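Local coordinates for protein kinase containing Z-DNA binding domains (Danio rerio, PDB 4LB6), which binds left-handed Z-DNA through this winged helix-turn-helix Zalpha domain and, as a whole protein, probably phosphorylates translation initiation factor eIF2alpha, at residues I16-Y19 and L20-H23. Numbering follows the deposited sequence.
Sequences ICDY and LRRH
Tyr19 and His23 stack one turn apart in the last turns of helix 10-23, the first helix of the winged helix-turn-helix Zalpha fold. The rings form an offset stack, centroids 4.0 Å apart and planes only 7° from parallel, with His23 ND1 over the centre of the phenol face. Tyrosine suits this place because one broad ring can stack on His23 and also touch Ile31 and Glu34 of helix 28-35; with CG anti to the backbone N (chi1 -175°), it is laid over the imidazole. Without the phenol, as with an alanine in its place, the imidazole would probably lose its stacking face and be freer to turn, and a gap would open against helix 28-35. Ile16 and Leu20 complete the tight side: branched and apolar, they pack against helix 39-51 and strand 66-69 respectively. The loose side is charged. There Asp18 OD1 takes a straight bond (170°) from Arg21 NH2 at 3.0 Å, within the guanidinium plane but above that of the carboxylate. Arg22 reaches toward the same carboxylate, though Arg22 NH1 and Asp18 OD2 are both doubtfully placed; long, flexible arginines suit this exposed surface. Tyr19 O accepts a hydrogen bond from His23 N at 2.8 Å and, more weakly, His23 ND1 at 3.3 Å.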
ATOM      1  N   ILE A  16      -8.271 -15.073  16.238  1.00 27.13           N
ATOM      2  CA  ILE A  16      -7.016 -14.341  16.206  1.00 25.95           C
ATOM      3  C   ILE A  16      -5.982 -14.987  17.121  1.00 27.03           C
ATOM      4  O   ILE A  16      -4.823 -15.193  16.728  1.00 26.88           O
ATOM      5  CB  ILE A  16      -7.221 -12.881  16.643  1.00 24.34           C
ATOM      6  CG1 ILE A  16      -8.024 -12.173  15.531  1.00 23.80           C
ATOM      7  CG2 ILE A  16      -5.819 -12.152  16.797  1.00 23.55           C
ATOM      8  CD1 ILE A  16      -8.596 -10.738  15.887  1.00 22.70           C
ATOM      9  N   CYS A  17      -6.414 -15.336  18.327  1.00 27.18           N
ATOM     10  CA  CYS A  17      -5.480 -15.876  19.287  1.00 27.93           C
ATOM     11  C   CYS A  17      -5.037 -17.250  18.816  1.00 34.39           C
ATOM     12  O   CYS A  17      -3.903 -17.680  19.050  1.00 34.16           O
ATOM     13  CB  CYS A  17      -6.119 -15.989  20.664  1.00 28.62           C
ATOM     14  SG  CYS A  17      -6.250 -14.339  21.456  1.00 36.32           S
ATOM     15  N   ASP A  18      -5.942 -17.946  18.160  1.00 30.91           N
ATOM     16  CA  ASP A  18      -5.594 -19.287  17.684  1.00 33.13           C
ATOM     17  C   ASP A  18      -4.566 -19.205  16.540  1.00 33.05           C
ATOM     18  O   ASP A  18      -3.661 -20.021  16.429  1.00 34.52           O
ATOM     19  CB  ASP A  18      -6.857 -19.989  17.233  1.00 34.71           C
ATOM     20  CG  ASP A  18      -6.598 -21.387  16.732  1.00 42.44           C
ATOM     21  OD1 ASP A  18      -6.445 -22.324  17.541  1.00 39.40           O
ATOM     22  OD2 ASP A  18      -6.563 -21.523  15.497  1.00 42.55           O
ATOM     23  N   TYR A  19      -4.730 -18.202  15.685  1.00 31.46           N
ATOM     24  CA  TYR A  19      -3.724 -17.931  14.664  1.00 31.44           C
ATOM     25  C   TYR A  19      -2.322 -17.681  15.279  1.00 31.12           C
ATOM     26  O   TYR A  19      -1.294 -18.298  14.865  1.00 32.60           O
ATOM     27  CB  TYR A  19      -4.181 -16.760  13.756  1.00 29.96           C
ATOM     28  CG  TYR A  19      -3.209 -16.529  12.620  1.00 30.50           C
ATOM     29  CD1 TYR A  19      -2.068 -15.792  12.818  1.00 29.78           C
ATOM     30  CD2 TYR A  19      -3.397 -17.121  11.388  1.00 35.93           C
ATOM     31  CE1 TYR A  19      -1.145 -15.630  11.811  1.00 31.19           C
ATOM     32  CE2 TYR A  19      -2.468 -16.921  10.348  1.00 34.15           C
ATOM     33  CZ  TYR A  19      -1.354 -16.204  10.594  1.00 32.47           C
ATOM     34  OH  TYR A  19      -0.385 -16.006   9.602  1.00 37.71           O
ATOM     35  N   LEU A  20      -2.286 -16.797  16.268  1.00 30.50           N
ATOM     36  CA  LEU A  20      -1.042 -16.521  16.967  1.00 34.09           C
ATOM     37  C   LEU A  20      -0.498 -17.775  17.699  1.00 33.16           C
ATOM     38  O   LEU A  20       0.704 -17.990  17.730  1.00 38.02           O
ATOM     39  CB  LEU A  20      -1.204 -15.364  17.928  1.00 32.83           C
ATOM     40  CG  LEU A  20      -1.495 -13.994  17.261  1.00 28.43           C
ATOM     41  CD1 LEU A  20      -1.785 -12.968  18.326  1.00 32.78           C
ATOM     42  CD2 LEU A  20      -0.382 -13.478  16.329  1.00 29.05           C
ATOM     43  N   ARG A  21      -1.367 -18.580  18.287  1.00 32.35           N
ATOM     44  CA  ARG A  21      -0.887 -19.824  18.928  1.00 34.28           C
ATOM     45  C   ARG A  21      -0.138 -20.705  17.948  1.00 36.18           C
ATOM     46  O   ARG A  21       0.917 -21.262  18.276  1.00 44.25           O
ATOM     47  CB  ARG A  21      -2.024 -20.633  19.557  1.00 35.56           C
ATOM     48  CG  ARG A  21      -1.532 -21.914  20.232  1.00 39.11           C
ATOM     49  CD  ARG A  21      -2.724 -22.652  20.764  1.00 41.12           C
ATOM     50  NE  ARG A  21      -3.620 -23.036  19.681  1.00 40.49           N
ATOM     51  CZ  ARG A  21      -3.439 -24.084  18.891  1.00 42.81           C
ATOM     52  NH1 ARG A  21      -2.383 -24.896  19.068  1.00 44.69           N
ATOM     53  NH2 ARG A  21      -4.324 -24.338  17.927  1.00 45.95           N
ATOM     54  N   ARG A  22      -0.683 -20.847  16.741  1.00 36.56           N
ATOM     55  CA  ARG A  22      -0.074 -21.723  15.736  1.00 38.86           C
ATOM     56  C   ARG A  22       1.094 -21.084  15.001  1.00 43.05           C
ATOM     57  O   ARG A  22       2.004 -21.784  14.531  1.00 41.03           O
ATOM     58  CB  ARG A  22      -1.107 -22.168  14.699  1.00 40.54           C
ATOM     59  CG  ARG A  22      -2.326 -22.883  15.292  1.00 48.67           C
ATOM     60  CD  ARG A  22      -3.279 -23.378  14.200  1.00 57.46           C
ATOM     61  NE  ARG A  22      -3.365 -22.442  13.070  1.00 65.77           N
ATOM     62  CZ  ARG A  22      -4.293 -21.491  12.950  1.00 67.97           C
ATOM     63  NH1 ARG A  22      -5.209 -21.350  13.888  1.00 70.53           N
ATOM     64  NH2 ARG A  22      -4.308 -20.676  11.900  1.00 65.53           N
ATOM     65  N   HIS A  23       1.073 -19.763  14.856  1.00 40.12           N
ATOM     66  CA  HIS A  23       2.080 -19.133  14.011  1.00 38.17           C
ATOM     67  C   HIS A  23       3.150 -18.351  14.727  1.00 38.51           C
ATOM     68  O   HIS A  23       4.132 -17.988  14.094  1.00 38.89           O
ATOM     69  CB  HIS A  23       1.457 -18.191  13.000  1.00 43.00           C
ATOM     70  CG  HIS A  23       0.855 -18.873  11.826  1.00 46.57           C
ATOM     71  ND1 HIS A  23      -0.412 -19.403  11.842  1.00 46.10           N
ATOM     72  CD2 HIS A  23       1.335 -19.068  10.578  1.00 53.30           C
ATOM     73  CE1 HIS A  23      -0.689 -19.912  10.654  1.00 52.46           C
ATOM     74  NE2 HIS A  23       0.356 -19.725   9.871  1.00 57.29           N
TER